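Local coordinates for 2L protein (Yaba-like disease virus, PDB 3IT8) that probably binds and neutralises the host cytokine tumour necrosis factor, using a platform of MHC class I-like architecture joined to an Ig-like domain, at residues 63-68 with 152-157; 73-78 with 143-148; 116-121 with 125-130. All blocks are in the same frame, centred on the assembly; numbering follows the deposited sequence.

Interaction 1: 63-68 with 152-157; sequences DYNFNF and KAYLGG
Y154, reaching out from helix 148-174, brings its ring to N65 and F68 of helix 61-82, one over a face and the other at the edge. CG lies anti to the carbonyl carbon (chi1 -66°), which directs the ring from CB across to the facing helix, and is itself 3.8 Å from OD1 of N65. Over one face, OD1 of N65 lies 3.5 Å from CD2 and 3.7 Å from CE2 of Y154; further out CZ is 3.7 Å from ND2 of N65. The amide is thus laid over that face, with the two planes only 24° apart, and the pair stacks without any hydrogen bond. At the edge, CD1 comes to 3.7 Å from CE2 of F68 and CE1 to 3.9 Å from CG of F68. Here Y154 offers its edge to the face of F68, a T-shaped pair with ring centroids 5.0 Å apart and planes at 78°. At the tip, OH is 3.9 Å from ND2 of N65, a van der Waals approach. Nearby, Y64 and F66 turn to the sheet and pack on I33, while F68 also touches D150 of the opposite helix. Two helices lying across an antiparallel sheet form the MHC class I-like platform; here Y154 reaches the facing helix across the region where peptide-presenting relatives have their groove.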
# COMPACT_ATOMS: atom_id res chain seq x y z
N ASP D 63 -6.35 18.44 -37.66
CA ASP D 63 -6.67 17.43 -38.65
C ASP D 63 -5.55 16.42 -38.65
O ASP D 63 -4.84 16.26 -39.65
CB ASP D 63 -6.82 18.06 -40.03
CG ASP D 63 -7.89 19.12 -40.06
OD1 ASP D 63 -9.04 18.80 -39.69
OD2 ASP D 63 -7.58 20.26 -40.45
N TYR D 64 -5.37 15.76 -37.50
CA TYR D 64 -4.36 14.72 -37.34
C TYR D 64 -2.94 15.16 -37.69
O TYR D 64 -2.15 14.35 -38.20
CB TYR D 64 -4.72 13.50 -38.21
CG TYR D 64 -6.13 12.98 -37.99
CD1 TYR D 64 -7.24 13.73 -38.39
CD2 TYR D 64 -6.35 11.75 -37.37
CE1 TYR D 64 -8.52 13.27 -38.17
CE2 TYR D 64 -7.63 11.28 -37.15
CZ TYR D 64 -8.72 12.04 -37.55
OH TYR D 64 -10.00 11.57 -37.34
N ASN D 65 -2.61 16.42 -37.40
CA ASN D 65 -1.29 16.95 -37.70
C ASN D 65 -0.95 16.66 -39.16
O ASN D 65 0.21 16.39 -39.48
CB ASN D 65 -0.24 16.31 -36.81
CG ASN D 65 -0.47 16.58 -35.35
OD1 ASN D 65 -0.52 15.66 -34.54
ND2 ASN D 65 -0.61 17.85 -34.99
N PHE D 66 -1.95 16.71 -40.04
CA PHE D 66 -1.73 16.42 -41.46
C PHE D 66 -0.70 17.30 -42.16
O PHE D 66 0.21 16.79 -42.81
CB PHE D 66 -3.03 16.51 -42.25
CG PHE D 66 -2.88 16.11 -43.67
CD1 PHE D 66 -2.90 14.78 -44.04
CD2 PHE D 66 -2.65 17.06 -44.65
CE1 PHE D 66 -2.68 14.39 -45.36
CE2 PHE D 66 -2.44 16.68 -45.98
CZ PHE D 66 -2.45 15.35 -46.33
N ASN D 67 -0.84 18.62 -42.04
CA ASN D 67 0.11 19.51 -42.69
C ASN D 67 1.51 19.16 -42.24
O ASN D 67 2.42 19.10 -43.05
CB ASN D 67 -0.21 20.97 -42.37
CG ASN D 67 -1.61 21.36 -42.77
OD1 ASN D 67 -2.15 20.86 -43.75
ND2 ASN D 67 -2.22 22.26 -42.02
N PHE D 68 1.68 18.91 -40.94
CA PHE D 68 3.00 18.57 -40.41
C PHE D 68 3.57 17.34 -41.10
O PHE D 68 4.67 17.37 -41.65
CB PHE D 68 2.95 18.32 -38.91
CG PHE D 68 4.18 17.66 -38.37
CD1 PHE D 68 5.29 18.42 -38.02
CD2 PHE D 68 4.25 16.26 -38.25
CE1 PHE D 68 6.45 17.82 -37.55
CE2 PHE D 68 5.41 15.65 -37.78
CZ PHE D 68 6.52 16.43 -37.43
N LYS D 152 8.95 12.49 -32.36
CA LYS D 152 8.88 11.77 -31.09
C LYS D 152 7.54 12.01 -30.41
O LYS D 152 6.88 11.09 -29.94
CB LYS D 152 9.98 12.24 -30.14
CG LYS D 152 11.32 11.57 -30.32
CD LYS D 152 12.30 12.16 -29.33
CE LYS D 152 13.65 11.48 -29.42
NZ LYS D 152 14.65 12.14 -28.55
N ALA D 153 7.15 13.27 -30.35
CA ALA D 153 5.91 13.65 -29.70
C ALA D 153 4.64 13.16 -30.41
O ALA D 153 3.77 12.56 -29.78
CB ALA D 153 5.87 15.16 -29.54
N TYR D 154 4.53 13.43 -31.71
CA TYR D 154 3.35 13.02 -32.46
C TYR D 154 3.26 11.53 -32.69
O TYR D 154 2.23 10.93 -32.40
CB TYR D 154 3.31 13.75 -33.80
CG TYR D 154 3.11 15.23 -33.67
CD1 TYR D 154 3.63 16.11 -34.62
CD2 TYR D 154 2.40 15.76 -32.60
CE1 TYR D 154 3.45 17.48 -34.50
CE2 TYR D 154 2.21 17.12 -32.47
CZ TYR D 154 2.74 17.97 -33.43
OH TYR D 154 2.54 19.32 -33.31
N LEU D 155 4.32 10.93 -33.20
CA LEU D 155 4.32 9.50 -33.49
C LEU D 155 4.59 8.69 -32.24
O LEU D 155 3.83 7.77 -31.89
CB LEU D 155 5.35 9.17 -34.56
CG LEU D 155 5.56 7.68 -34.82
CD1 LEU D 155 4.27 7.02 -35.29
CD2 LEU D 155 6.66 7.50 -35.86
N GLY D 156 5.66 9.02 -31.55
CA GLY D 156 5.98 8.29 -30.34
C GLY D 156 4.87 8.37 -29.30
O GLY D 156 4.49 7.35 -28.72
N GLY D 157 4.35 9.57 -29.08
CA GLY D 157 3.30 9.72 -28.10
C GLY D 157 2.06 8.90 -28.38
O GLY D 157 1.53 8.20 -27.50

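Interaction 2: 73-78 with 143-148; sequences MKETLE and VKNTLW
An Asx turn that starts at N145, in the loop that leads into helix 148-174, faces E75 of helix 61-82. The contact is small and comes down to two polar groups. E75 has CG anti to its own backbone N (chi1 -175°) and stays extended beyond it, carrying the carboxylate away from its helix toward the loop. N145 comes from the opposite direction, and its ND2 stands 3.2 Å from OE2 of E75. The carboxylate and amide planes are nearly parallel, 11° apart, but they are not one plane, because ND2 lies out of the plane of the carboxylate.

Within the loop, OD1 of N145 accepts from the backbone N of L147, with the donor in the carbonyl plane and the bond nearly straight at 168°. The modelled length of 2.5 Å between L147 N and N145 OD1 is doubtful, but the bond is consistent with an amide whose amino end is turned to the glutamate. ND2 makes a weak hydrogen bond to G139 O. The backbone repeats the curl: W148 N donates to N145 O at 3.1 Å, closing a type I turn from N145 to W148, and L147 takes the N-cap position of the helix that follows.

On the other segment, T76 OG1 bonds L72 O in its own helix and M140 N of the loop, and the second of these joins the two. M73 and L77 point to the sheet and pack on V9. Two helices laid over an antiparallel sheet make the MHC-like platform, and this contact marks where the start of helix 148-174 nears helix 61-82.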
# COMPACT_ATOMS: atom_id res chain seq x y z
N MET D 73 6.96 14.33 -44.63
CA MET D 73 7.05 13.10 -45.41
C MET D 73 7.47 13.43 -46.83
O MET D 73 8.20 12.68 -47.47
CB MET D 73 5.72 12.37 -45.42
CG MET D 73 5.35 11.84 -44.08
SD MET D 73 3.90 10.82 -44.13
CE MET D 73 4.51 9.50 -45.19
N LYS D 74 7.01 14.56 -47.32
CA LYS D 74 7.38 15.00 -48.65
C LYS D 74 8.91 15.18 -48.62
O LYS D 74 9.61 14.73 -49.52
CB LYS D 74 6.70 16.32 -48.97
CG LYS D 74 7.01 16.85 -50.34
CD LYS D 74 6.46 18.23 -50.51
CE LYS D 74 7.00 18.88 -51.77
NZ LYS D 74 6.46 20.27 -51.93
N GLU D 75 9.42 15.83 -47.58
CA GLU D 75 10.86 16.05 -47.44
C GLU D 75 11.59 14.71 -47.44
O GLU D 75 12.58 14.54 -48.13
CB GLU D 75 11.17 16.80 -46.14
CG GLU D 75 12.64 17.18 -45.99
CD GLU D 75 13.00 17.59 -44.57
OE1 GLU D 75 12.32 18.48 -44.01
OE2 GLU D 75 13.97 17.03 -44.02
N THR D 76 11.09 13.77 -46.65
CA THR D 76 11.69 12.46 -46.54
C THR D 76 11.69 11.70 -47.85
O THR D 76 12.64 11.02 -48.18
CB THR D 76 10.97 11.61 -45.50
OG1 THR D 76 11.00 12.28 -44.24
CG2 THR D 76 11.65 10.23 -45.37
N LEU D 77 10.60 11.80 -48.59
CA LEU D 77 10.52 11.11 -49.85
C LEU D 77 11.55 11.67 -50.84
O LEU D 77 12.20 10.91 -51.56
CB LEU D 77 9.12 11.22 -50.42
CG LEU D 77 8.86 10.49 -51.74
CD1 LEU D 77 9.49 9.09 -51.72
CD2 LEU D 77 7.35 10.40 -51.98
N GLU D 78 11.72 12.99 -50.86
CA GLU D 78 12.68 13.62 -51.76
C GLU D 78 14.10 13.13 -51.47
O GLU D 78 14.83 12.76 -52.38
CB GLU D 78 12.61 15.15 -51.62
CG GLU D 78 11.33 15.75 -52.19
CD GLU D 78 11.29 17.27 -52.09
OE1 GLU D 78 12.27 17.92 -52.51
OE2 GLU D 78 10.28 17.81 -51.59
N VAL D 143 17.56 11.35 -36.04
CA VAL D 143 17.51 12.26 -34.92
C VAL D 143 18.15 13.58 -35.37
O VAL D 143 17.91 14.64 -34.78
CB VAL D 143 18.28 11.70 -33.72
CG1 VAL D 143 18.16 12.64 -32.52
CG2 VAL D 143 17.75 10.31 -33.39
N LYS D 144 18.94 13.50 -36.44
CA LYS D 144 19.62 14.66 -37.01
C LYS D 144 18.63 15.74 -37.44
O LYS D 144 18.92 16.93 -37.36
CB LYS D 144 20.45 14.24 -38.23
CG LYS D 144 21.52 13.20 -37.95
CD LYS D 144 22.70 13.78 -37.16
CE LYS D 144 23.50 14.77 -38.00
NZ LYS D 144 24.65 15.35 -37.25
N ASN D 145 17.45 15.31 -37.88
CA ASN D 145 16.41 16.23 -38.35
C ASN D 145 15.94 17.24 -37.31
O ASN D 145 15.68 16.91 -36.16
CB ASN D 145 15.21 15.46 -38.89
CG ASN D 145 14.23 16.34 -39.64
OD1 ASN D 145 13.65 17.27 -39.07
ND2 ASN D 145 14.05 16.07 -40.92
N THR D 146 15.80 18.48 -37.75
CA THR D 146 15.38 19.56 -36.89
C THR D 146 13.99 19.35 -36.28
O THR D 146 13.68 19.89 -35.22
CB THR D 146 15.42 20.88 -37.66
OG1 THR D 146 14.57 21.83 -37.01
CG2 THR D 146 14.98 20.68 -39.09
N LEU D 147 13.15 18.56 -36.94
CA LEU D 147 11.80 18.31 -36.44
C LEU D 147 11.64 17.01 -35.67
O LEU D 147 10.53 16.65 -35.29
CB LEU D 147 10.80 18.32 -37.60
CG LEU D 147 10.64 19.68 -38.29
CD1 LEU D 147 9.72 19.53 -39.48
CD2 LEU D 147 10.07 20.69 -37.29
N TRP D 148 12.75 16.32 -35.43
CA TRP D 148 12.73 15.06 -34.71
C TRP D 148 11.89 15.13 -33.42
O TRP D 148 11.12 14.21 -33.12
CB TRP D 148 14.15 14.63 -34.36
CG TRP D 148 14.21 13.31 -33.66
CD1 TRP D 148 14.72 13.06 -32.41
CD2 TRP D 148 13.74 12.06 -34.16
NE1 TRP D 148 14.59 11.73 -32.10
CE2 TRP D 148 13.99 11.09 -33.16
CE3 TRP D 148 13.14 11.66 -35.36
CZ2 TRP D 148 13.66 9.75 -33.33
CZ3 TRP D 148 12.80 10.33 -35.52
CH2 TRP D 148 13.06 9.38 -34.51

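Interaction 3: 116-121 with 125-130; sequences PLARYH and KRFTKM
R119 and T128 pair through their backbones; M130 packs on R119, while Y120 and F127 pair on the opposite face. R119 N donates to T128 O at 2.8 Å and straight (179°); T128 N returns the bond to R119 O at 2.7 Å. H121 N to R126 O and M130 N to L117 O are two further backbone hydrogen bonds, while K125 N reaches H121 O where the chain turns.

On the face carrying Y120 and F127, the edge of the Y120 ring points at the face of F127, centroids 5.4 Å apart and planes at 70°. Y120 CB also sits over F127, 4.2 Å from its ring centroid, a CH-pi contact, and A118 CB lies 3.7 Å from F127 CD2. M130 CG lies over one face of the R119 guanidinium, 3.4 Å from NH1 of R119; M130 CE is 3.6 Å from P116 CB.

One shell out, L117 and A118 both face V110 in a classic beta bulge, and W148 and L155 of helix 148-174 pack on F127. R119 NH2 forms a salt bridge to E247 and a hydrogen bond to N242 O, while K125 NZ hydrogen-bonds a polar side chain of the other protein in the complex. The aromatic pair thus packs against helix 148-174, and the buried R119 would have its charge largely balanced by E247, which lies in the Ig-like range.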
# COMPACT_ATOMS: atom_id res chain seq x y z
N PRO D 116 8.30 -2.57 -46.38
CA PRO D 116 8.59 -2.02 -45.06
C PRO D 116 9.98 -1.42 -44.97
O PRO D 116 10.94 -2.00 -45.48
CB PRO D 116 8.42 -3.22 -44.14
CG PRO D 116 8.72 -4.37 -45.03
CD PRO D 116 7.98 -4.00 -46.28
N LEU D 117 10.07 -0.27 -44.32
CA LEU D 117 11.33 0.44 -44.19
C LEU D 117 11.84 0.47 -42.74
O LEU D 117 12.80 -0.23 -42.40
CB LEU D 117 11.16 1.86 -44.73
CG LEU D 117 12.41 2.64 -45.04
CD1 LEU D 117 13.27 1.82 -45.99
CD2 LEU D 117 12.05 3.97 -45.66
N ALA D 118 11.21 1.27 -41.89
CA ALA D 118 11.62 1.37 -40.49
C ALA D 118 10.46 1.40 -39.51
O ALA D 118 9.41 1.96 -39.78
CB ALA D 118 12.47 2.62 -40.28
N ARG D 119 10.70 0.80 -38.35
CA ARG D 119 9.71 0.68 -37.28
C ARG D 119 10.13 1.55 -36.10
O ARG D 119 11.30 1.55 -35.71
CB ARG D 119 9.62 -0.79 -36.88
CG ARG D 119 8.89 -1.09 -35.61
CD ARG D 119 8.97 -2.59 -35.29
NE ARG D 119 8.20 -3.41 -36.22
CZ ARG D 119 8.73 -4.19 -37.16
NH1 ARG D 119 10.05 -4.26 -37.29
NH2 ARG D 119 7.94 -4.89 -37.96
N TYR D 120 9.20 2.29 -35.52
CA TYR D 120 9.52 3.17 -34.40
C TYR D 120 9.34 2.47 -33.08
O TYR D 120 8.25 1.98 -32.78
CB TYR D 120 8.63 4.41 -34.42
CG TYR D 120 8.94 5.40 -33.33
CD1 TYR D 120 10.01 6.30 -33.45
CD2 TYR D 120 8.21 5.41 -32.14
CE1 TYR D 120 10.34 7.17 -32.41
CE2 TYR D 120 8.54 6.29 -31.10
CZ TYR D 120 9.60 7.15 -31.24
OH TYR D 120 9.95 8.00 -30.23
N HIS D 121 10.39 2.43 -32.27
CA HIS D 121 10.32 1.78 -30.97
C HIS D 121 10.17 2.76 -29.83
O HIS D 121 11.01 3.64 -29.61
CB HIS D 121 11.53 0.88 -30.74
CG HIS D 121 11.48 -0.40 -31.52
ND1 HIS D 121 10.45 -1.31 -31.39
CD2 HIS D 121 12.31 -0.90 -32.47
CE1 HIS D 121 10.65 -2.32 -32.22
NE2 HIS D 121 11.77 -2.10 -32.89
N LYS D 125 13.15 5.07 -28.42
CA LYS D 125 12.82 6.40 -28.93
C LYS D 125 13.60 6.70 -30.22
O LYS D 125 14.22 7.74 -30.37
CB LYS D 125 13.12 7.46 -27.86
CG LYS D 125 12.23 7.37 -26.65
CD LYS D 125 12.77 8.21 -25.51
CE LYS D 125 11.84 8.21 -24.30
NZ LYS D 125 10.63 9.07 -24.47
N ARG D 126 13.54 5.76 -31.16
CA ARG D 126 14.22 5.90 -32.44
C ARG D 126 13.66 4.85 -33.40
O ARG D 126 12.92 3.95 -32.99
CB ARG D 126 15.71 5.68 -32.25
CG ARG D 126 16.04 4.24 -31.93
CD ARG D 126 17.47 4.07 -31.49
NE ARG D 126 17.81 2.66 -31.29
CZ ARG D 126 18.88 2.23 -30.65
NH1 ARG D 126 19.74 3.10 -30.13
NH2 ARG D 126 19.11 0.92 -30.52
N PHE D 127 13.99 4.96 -34.69
CA PHE D 127 13.52 3.99 -35.66
C PHE D 127 14.49 2.82 -35.75
O PHE D 127 15.68 2.96 -35.47
CB PHE D 127 13.40 4.63 -37.05
CG PHE D 127 12.14 5.42 -37.25
CD1 PHE D 127 12.11 6.78 -36.98
CD2 PHE D 127 10.97 4.79 -37.68
CE1 PHE D 127 10.93 7.51 -37.14
CE2 PHE D 127 9.80 5.52 -37.84
CZ PHE D 127 9.77 6.88 -37.57
N THR D 128 13.98 1.66 -36.15
CA THR D 128 14.80 0.47 -36.31
C THR D 128 14.45 -0.23 -37.61
O THR D 128 13.28 -0.33 -37.97
CB THR D 128 14.56 -0.52 -35.19
OG1 THR D 128 14.67 0.16 -33.94
CG2 THR D 128 15.60 -1.63 -35.25
N LYS D 129 15.48 -0.70 -38.32
CA LYS D 129 15.29 -1.40 -39.59
C LYS D 129 14.24 -2.50 -39.48
O LYS D 129 14.14 -3.17 -38.45
CB LYS D 129 16.63 -2.00 -40.03
CG LYS D 129 17.44 -2.55 -38.88
CD LYS D 129 18.00 -3.94 -39.17
CE LYS D 129 19.04 -3.92 -40.29
NZ LYS D 129 19.62 -5.29 -40.54
N MET D 130 13.45 -2.67 -40.53
CA MET D 130 12.43 -3.72 -40.55
C MET D 130 12.89 -4.81 -41.49
O MET D 130 12.30 -5.88 -41.55
CB MET D 130 11.08 -3.18 -41.05
CG MET D 130 10.37 -2.27 -40.08
SD MET D 130 8.64 -2.05 -40.51
CE MET D 130 8.74 -0.66 -41.57

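How the interactions relate
Interactions 1 and 2 are surface contacts that both use helix 61-82 and join it to helix 148-174 or the loop just before it; L147 of 143-148 packs on F68 of 63-68. Interaction 3 is partly buried and lies at the sheet edge within one hairpin, nested along the chain inside the loops closed by the other two. Helix 148-174 links all three: L155 and G156 pack on F127 and Y120, and W148 lies on the same aromatic pair. The chemistry follows the place, with rings and an amide across the helices, a sparse polar approach at the loop, and backbone bonds with aromatic packing in the sheet.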